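PDB 4LGV: glucose-6-phosphate 1-dehydrogenase from Mycobacterium avium, which probably catalyses the oxidation of glucose 6-phosphate to 6-phosphogluconolactone with NADP+ as electron acceptor, the first step of the pentose phosphate pathway. Local coordinates for residues R53-E58 with A101-Y106; R57-H62 with L419-F424. One frame throughout, in Å; residues are numbered along the deposited sequence.

Contact 1. Residues R53-E58 with A101-Y106; sequences RLERRE and AGRLSY
Glu55 and Arg103 form a salt bridge that joins the end of helix 41-56 to the junction of helix 94-103 and strand 104-108, in the Rossmann-type, nucleotide-binding part of the fold. Glu55 lies in the last turn of helix 41-56. Arg103 lies where the chain passes into strand 104-108, an outermost strand of the parallel sheet within this chain. The backbones stay well apart, with the CA atoms of Glu55 and Arg103 10.0 Å from each other. The two side chains reach across from opposite directions and account for the whole contact.

The grip is side-on and double. Arg103 NE donates to Glu55 OE1 at 2.7 Å, and Arg103 NH2 donates to Glu55 OE2 at 3.0 Å. Both bonds are nearly straight, at 171°. Each oxygen receives its donor on the syn lone pair. The carboxylate and the guanidinium are nearly coplanar, with 11° between their planes, so the pair fixes the rotation of both groups. The aliphatic part of Arg103 is extended from CG to NE and carries the charged end over to Glu55. The Glu55 chain instead bends at chi2 (69°), which turns its carboxylate to meet the guanidinium.

Glu55 is buried, and its OE2 has a second salt-bridge partner in Arg99 of helix 94-103. Two arginines, Arg99 and Arg103, thus share this carboxylate, which would probably favour its ionised form. Just beyond Glu55, helix 41-56 ends in a Schellman motif, in which Glu58 has positive phi and Glu58 N bonds to Glu55 O at 2.9 Å.

Contact 2. Residues R57-H62 with L419-F424; sequences REELEH and LLYAAF
The loop between helix 41-56 and strand 64-68 of the Rossmann-type part meets the last turns of helix 413-424, within the C-terminal family region. Two side-chain pairs make this surface contact. Glu59 packs against Tyr421, and His62 packs against Phe424.

At the first pair, Glu59 CB comes within 3.9 Å of Tyr421 CE1. Glu59 CG and CD follow at 4.1 Å from the same carbon. The two side chains cross at about a right angle. Glu59 is extended beyond CG, and its carboxylate accepts a hydrogen bond from within the loop. Arg57 NE donates to Glu59 OE1 at 3.1 Å, from above the carboxylate plane. This salt bridge ties the acid back to Arg57, the residue just after helix 41-56.

At the second pair, His62 ND1 sits at the edge of the Phe424 ring, 3.5 Å from Phe424 CZ. The ring planes are inclined by 33° and the ring centroids lie 5.6 Å apart. Tyr421 and Phe424 stand three residues apart on the helix. Both have CG anti to the backbone N (chi1 -179° and -170°), which sends both rings toward the loop.

Around the contact, Tyr421 also touches Leu54 of helix 41-56. Arg57 NH2 forms a salt bridge with Glu417 of helix 413-424. Deeper in, Leu420 and Ala423 rest on strand 130-134 of the parallel sheet.

Contacts 1 and 2 start from the same piece of chain and share Arg57 and Glu58. Their centres are 10 Å apart. Along the chain come the end of helix 41-56, its loop, then 101-106, and much later 419-424. They also touch directly: Leu54 O and Glu59 N are 2.8 Å apart, a probable hydrogen bond, and Leu60 CD1 packs 3.7 Å from Glu55 OE1. Contact 1 joins parts of the nucleotide-binding fold to each other. Contact 2 joins that fold to a helix of the C-terminal family region. The end of helix 41-56 and the loop after it thus meet both neighbours.

Contact 1. Residues R53-E58 with A101-Y106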
loop_
_atom_site.group_PDB
_atom_site.type_symbol
_atom_site.label_atom_id
_atom_site.label_comp_id
_atom_site.label_asym_id
_atom_site.label_seq_id
_atom_site.Cartn_x
_atom_site.Cartn_y
_atom_site.Cartn_z
ATOM N N ARG A 53 -4.089 48.716 -13.215
ATOM C CA ARG A 53 -3.442 48.088 -12.027
ATOM C C ARG A 53 -2.054 47.564 -12.360
ATOM O O ARG A 53 -1.123 47.664 -11.568
ATOM C CB ARG A 53 -4.311 46.964 -11.454
ATOM C CG ARG A 53 -5.605 47.460 -10.812
ATOM C CD ARG A 53 -6.604 46.330 -10.578
ATOM N NE ARG A 53 -6.122 45.262 -9.700
ATOM C CZ ARG A 53 -6.284 45.226 -8.378
ATOM N NH1 ARG A 53 -6.946 46.157 -7.738
ATOM N NH2 ARG A 53 -5.798 44.204 -7.700
ATOM N N LEU A 54 -1.890 47.053 -13.569
ATOM C CA LEU A 54 -0.577 46.574 -13.989
ATOM C C LEU A 54 0.361 47.771 -14.097
ATOM O O LEU A 54 1.522 47.689 -13.690
ATOM C CB LEU A 54 -0.665 45.800 -15.289
ATOM C CG LEU A 54 -1.346 44.418 -15.246
ATOM C CD1 LEU A 54 -1.715 43.955 -16.656
ATOM C CD2 LEU A 54 -0.457 43.387 -14.607
ATOM N N GLU A 55 -0.152 48.898 -14.598
ATOM C CA GLU A 55 0.633 50.133 -14.652
ATOM C C GLU A 55 1.032 50.615 -13.281
ATOM O O GLU A 55 2.182 50.975 -13.056
ATOM C CB GLU A 55 -0.151 51.237 -15.346
ATOM C CG GLU A 55 0.629 52.518 -15.562
ATOM C CD GLU A 55 1.701 52.325 -16.583
ATOM O OE1 GLU A 55 1.372 52.169 -17.774
ATOM O OE2 GLU A 55 2.873 52.294 -16.202
ATOM N N ARG A 56 0.095 50.629 -12.353
ATOM C CA ARG A 56 0.439 50.964 -10.988
ATOM C C ARG A 56 1.557 50.102 -10.398
ATOM O O ARG A 56 2.390 50.598 -9.677
ATOM C CB ARG A 56 -0.791 50.895 -10.060
ATOM C CG ARG A 56 -0.464 51.317 -8.617
ATOM C CD ARG A 56 -1.738 51.492 -7.804
ATOM N NE ARG A 56 -2.455 50.216 -7.667
ATOM C CZ ARG A 56 -3.783 50.052 -7.610
ATOM N NH1 ARG A 56 -4.609 51.091 -7.652
ATOM N NH2 ARG A 56 -4.280 48.819 -7.480
ATOM N N ARG A 57 1.521 48.803 -10.656
ATOM C CA ARG A 57 2.559 47.868 -10.184
ATOM C C ARG A 57 3.833 47.920 -11.050
ATOM O O ARG A 57 4.751 47.122 -10.851
ATOM C CB ARG A 57 2.025 46.436 -10.209
ATOM C CG ARG A 57 0.922 46.196 -9.209
ATOM C CD ARG A 57 0.689 44.714 -8.942
ATOM N NE ARG A 57 0.046 44.071 -10.074
ATOM C CZ ARG A 57 -1.278 44.044 -10.299
ATOM N NH1 ARG A 57 -2.139 44.617 -9.465
ATOM N NH2 ARG A 57 -1.755 43.435 -11.384
ATOM N N GLU A 58 3.857 48.841 -12.015
ATOM C CA GLU A 58 4.984 49.033 -12.930
ATOM C C GLU A 58 5.261 47.793 -13.779
ATOM O O GLU A 58 6.376 47.545 -14.145
ATOM C CB GLU A 58 6.237 49.470 -12.172
ATOM C CG GLU A 58 6.049 50.801 -11.430
ATOM C CD GLU A 58 7.215 51.205 -10.546
ATOM O OE1 GLU A 58 8.120 50.391 -10.277
ATOM O OE2 GLU A 58 7.213 52.347 -10.102
ATOM N N ALA A 101 -1.988 56.159 -20.421
ATOM C CA ALA A 101 -2.387 56.899 -21.626
ATOM C C ALA A 101 -1.224 57.080 -22.570
ATOM O O ALA A 101 -1.370 56.935 -23.777
ATOM C CB ALA A 101 -2.950 58.239 -21.240
ATOM N N GLY A 102 -0.051 57.336 -22.011
ATOM C CA GLY A 102 1.180 57.446 -22.800
ATOM C C GLY A 102 1.552 56.241 -23.634
ATOM O O GLY A 102 2.250 56.394 -24.642
ATOM N N ARG A 103 1.093 55.047 -23.225
ATOM C CA ARG A 103 1.354 53.804 -23.958
ATOM C C ARG A 103 0.279 53.490 -25.007
ATOM O O ARG A 103 0.481 52.632 -25.869
ATOM C CB ARG A 103 1.340 52.624 -23.003
ATOM C CG ARG A 103 2.365 52.711 -21.933
ATOM C CD ARG A 103 2.353 51.454 -21.044
ATOM N NE ARG A 103 3.034 51.777 -19.810
ATOM C CZ ARG A 103 4.349 51.960 -19.680
ATOM N NH1 ARG A 103 5.188 51.798 -20.711
ATOM N NH2 ARG A 103 4.840 52.287 -18.469
ATOM N N LEU A 104 -0.864 54.151 -24.900
ATOM C CA LEU A 104 -2.048 53.762 -25.651
ATOM C C LEU A 104 -2.181 54.499 -26.974
ATOM O O LEU A 104 -1.976 55.687 -27.032
ATOM C CB LEU A 104 -3.265 54.049 -24.806
ATOM C CG LEU A 104 -4.572 53.322 -25.129
ATOM C CD1 LEU A 104 -4.428 51.807 -25.167
ATOM C CD2 LEU A 104 -5.590 53.707 -24.053
ATOM N N SER A 105 -2.476 53.764 -28.052
ATOM C CA SER A 105 -2.939 54.361 -29.308
ATOM C C SER A 105 -4.245 53.706 -29.701
ATOM O O SER A 105 -4.633 52.684 -29.136
ATOM C CB SER A 105 -1.877 54.252 -30.433
ATOM O OG SER A 105 -1.493 52.910 -30.641
ATOM N N TYR A 106 -4.927 54.281 -30.685
ATOM C CA TYR A 106 -6.232 53.797 -31.120
ATOM C C TYR A 106 -6.353 53.755 -32.616
ATOM O O TYR A 106 -5.910 54.660 -33.353
ATOM C CB TYR A 106 -7.344 54.668 -30.579
ATOM C CG TYR A 106 -8.750 54.193 -30.967
ATOM C CD1 TYR A 106 -9.243 52.989 -30.502
ATOM C CD2 TYR A 106 -9.567 54.949 -31.813
ATOM C CE1 TYR A 106 -10.504 52.550 -30.835
ATOM C CE2 TYR A 106 -10.841 54.507 -32.169
ATOM C CZ TYR A 106 -11.326 53.308 -31.653
ATOM O OH TYR A 106 -12.583 52.821 -32.017
#

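Contact 2. Residues R57-H62 with L419-F424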
loop_
_atom_site.group_PDB
_atom_site.type_symbol
_atom_site.label_atom_id
_atom_site.label_comp_id
_atom_site.label_asym_id
_atom_site.label_seq_id
_atom_site.Cartn_x
_atom_site.Cartn_y
_atom_site.Cartn_z
ATOM N N ARG A 57 1.521 48.803 -10.656
ATOM C CA ARG A 57 2.559 47.868 -10.184
ATOM C C ARG A 57 3.833 47.920 -11.050
ATOM O O ARG A 57 4.751 47.122 -10.851
ATOM C CB ARG A 57 2.025 46.436 -10.209
ATOM C CG ARG A 57 0.922 46.196 -9.209
ATOM C CD ARG A 57 0.689 44.714 -8.942
ATOM N NE ARG A 57 0.046 44.071 -10.074
ATOM C CZ ARG A 57 -1.278 44.044 -10.299
ATOM N NH1 ARG A 57 -2.139 44.617 -9.465
ATOM N NH2 ARG A 57 -1.755 43.435 -11.384
ATOM N N GLU A 58 3.857 48.841 -12.015
ATOM C CA GLU A 58 4.984 49.033 -12.930
ATOM C C GLU A 58 5.261 47.793 -13.779
ATOM O O GLU A 58 6.376 47.545 -14.145
ATOM C CB GLU A 58 6.237 49.470 -12.172
ATOM C CG GLU A 58 6.049 50.801 -11.430
ATOM C CD GLU A 58 7.215 51.205 -10.546
ATOM O OE1 GLU A 58 8.120 50.391 -10.277
ATOM O OE2 GLU A 58 7.213 52.347 -10.102
ATOM N N GLU A 59 4.220 47.053 -14.126
ATOM C CA GLU A 59 4.360 45.843 -14.915
ATOM C C GLU A 59 4.052 46.012 -16.418
ATOM O O GLU A 59 4.267 45.087 -17.181
ATOM C CB GLU A 59 3.540 44.705 -14.291
ATOM C CG GLU A 59 4.162 44.184 -12.989
ATOM C CD GLU A 59 3.258 43.217 -12.196
ATOM O OE1 GLU A 59 2.019 43.243 -12.297
ATOM O OE2 GLU A 59 3.796 42.403 -11.439
ATOM N N LEU A 60 3.601 47.186 -16.840
ATOM C CA LEU A 60 3.459 47.491 -18.282
ATOM C C LEU A 60 4.725 48.176 -18.792
ATOM O O LEU A 60 5.174 49.176 -18.220
ATOM C CB LEU A 60 2.281 48.432 -18.526
ATOM C CG LEU A 60 0.872 47.901 -18.207
ATOM C CD1 LEU A 60 -0.167 48.949 -18.560
ATOM C CD2 LEU A 60 0.564 46.613 -18.947
ATOM N N GLU A 61 5.315 47.626 -19.843
ATOM C CA GLU A 61 6.581 48.158 -20.375
ATOM C C GLU A 61 6.543 48.402 -21.880
ATOM O O GLU A 61 7.554 48.757 -22.439
ATOM C CB GLU A 61 7.755 47.195 -20.078
ATOM C CG GLU A 61 7.959 46.861 -18.595
ATOM C CD GLU A 61 8.748 45.569 -18.309
ATOM O OE1 GLU A 61 8.751 44.606 -19.120
ATOM O OE2 GLU A 61 9.330 45.511 -17.211
ATOM N N HIS A 62 5.386 48.212 -22.507
ATOM C CA HIS A 62 5.270 48.177 -23.946
ATOM C C HIS A 62 4.008 48.918 -24.429
ATOM O O HIS A 62 3.042 49.061 -23.693
ATOM C CB HIS A 62 5.261 46.709 -24.431
ATOM C CG HIS A 62 6.539 45.978 -24.153
ATOM N ND1 HIS A 62 6.664 45.052 -23.135
ATOM C CD2 HIS A 62 7.775 46.116 -24.691
ATOM C CE1 HIS A 62 7.917 44.615 -23.092
ATOM N NE2 HIS A 62 8.609 45.256 -24.019
ATOM N N LEU A 419 -4.418 36.631 -15.598
ATOM C CA LEU A 419 -4.481 35.994 -16.920
ATOM C C LEU A 419 -3.875 36.852 -18.006
ATOM O O LEU A 419 -3.169 36.341 -18.880
ATOM C CB LEU A 419 -5.926 35.685 -17.316
ATOM C CG LEU A 419 -6.524 34.508 -16.598
ATOM C CD1 LEU A 419 -8.010 34.432 -16.853
ATOM C CD2 LEU A 419 -5.882 33.207 -17.012
ATOM N N LEU A 420 -4.124 38.160 -17.933
ATOM C CA LEU A 420 -3.629 39.089 -18.959
ATOM C C LEU A 420 -2.140 39.149 -18.917
ATOM O O LEU A 420 -1.470 39.154 -19.947
ATOM C CB LEU A 420 -4.160 40.528 -18.746
ATOM C CG LEU A 420 -5.142 41.095 -19.748
ATOM C CD1 LEU A 420 -5.313 42.582 -19.458
ATOM C CD2 LEU A 420 -4.691 40.900 -21.189
ATOM N N TYR A 421 -1.614 39.229 -17.703
ATOM C CA TYR A 421 -0.164 39.288 -17.517
ATOM C C TYR A 421 0.468 37.979 -17.991
ATOM O O TYR A 421 1.487 37.986 -18.698
ATOM C CB TYR A 421 0.157 39.575 -16.056
ATOM C CG TYR A 421 1.632 39.682 -15.727
ATOM C CD1 TYR A 421 2.328 40.870 -15.894
ATOM C CD2 TYR A 421 2.330 38.581 -15.227
ATOM C CE1 TYR A 421 3.675 40.985 -15.569
ATOM C CE2 TYR A 421 3.677 38.678 -14.901
ATOM C CZ TYR A 421 4.337 39.892 -15.066
ATOM O OH TYR A 421 5.687 39.971 -14.765
ATOM N N ALA A 422 -0.131 36.852 -17.616
ATOM C CA ALA A 422 0.421 35.563 -18.013
ATOM C C ALA A 422 0.412 35.437 -19.550
ATOM O O ALA A 422 1.354 34.917 -20.153
ATOM C CB ALA A 422 -0.361 34.437 -17.378
ATOM N N ALA A 423 -0.673 35.881 -20.177
ATOM C CA ALA A 423 -0.785 35.773 -21.616
ATOM C C ALA A 423 0.334 36.556 -22.249
ATOM O O ALA A 423 0.968 36.070 -23.158
ATOM C CB ALA A 423 -2.134 36.285 -22.104
ATOM N N PHE A 424 0.551 37.773 -21.765
ATOM C CA PHE A 424 1.541 38.651 -22.336
ATOM C C PHE A 424 2.920 38.025 -22.222
ATOM O O PHE A 424 3.734 38.149 -23.141
ATOM C CB PHE A 424 1.514 40.051 -21.648
ATOM C CG PHE A 424 2.345 41.076 -22.356
ATOM C CD1 PHE A 424 1.858 41.717 -23.481
ATOM C CD2 PHE A 424 3.657 41.362 -21.946
ATOM C CE1 PHE A 424 2.635 42.656 -24.162
ATOM C CE2 PHE A 424 4.445 42.284 -22.636
ATOM C CZ PHE A 424 3.930 42.927 -23.744
#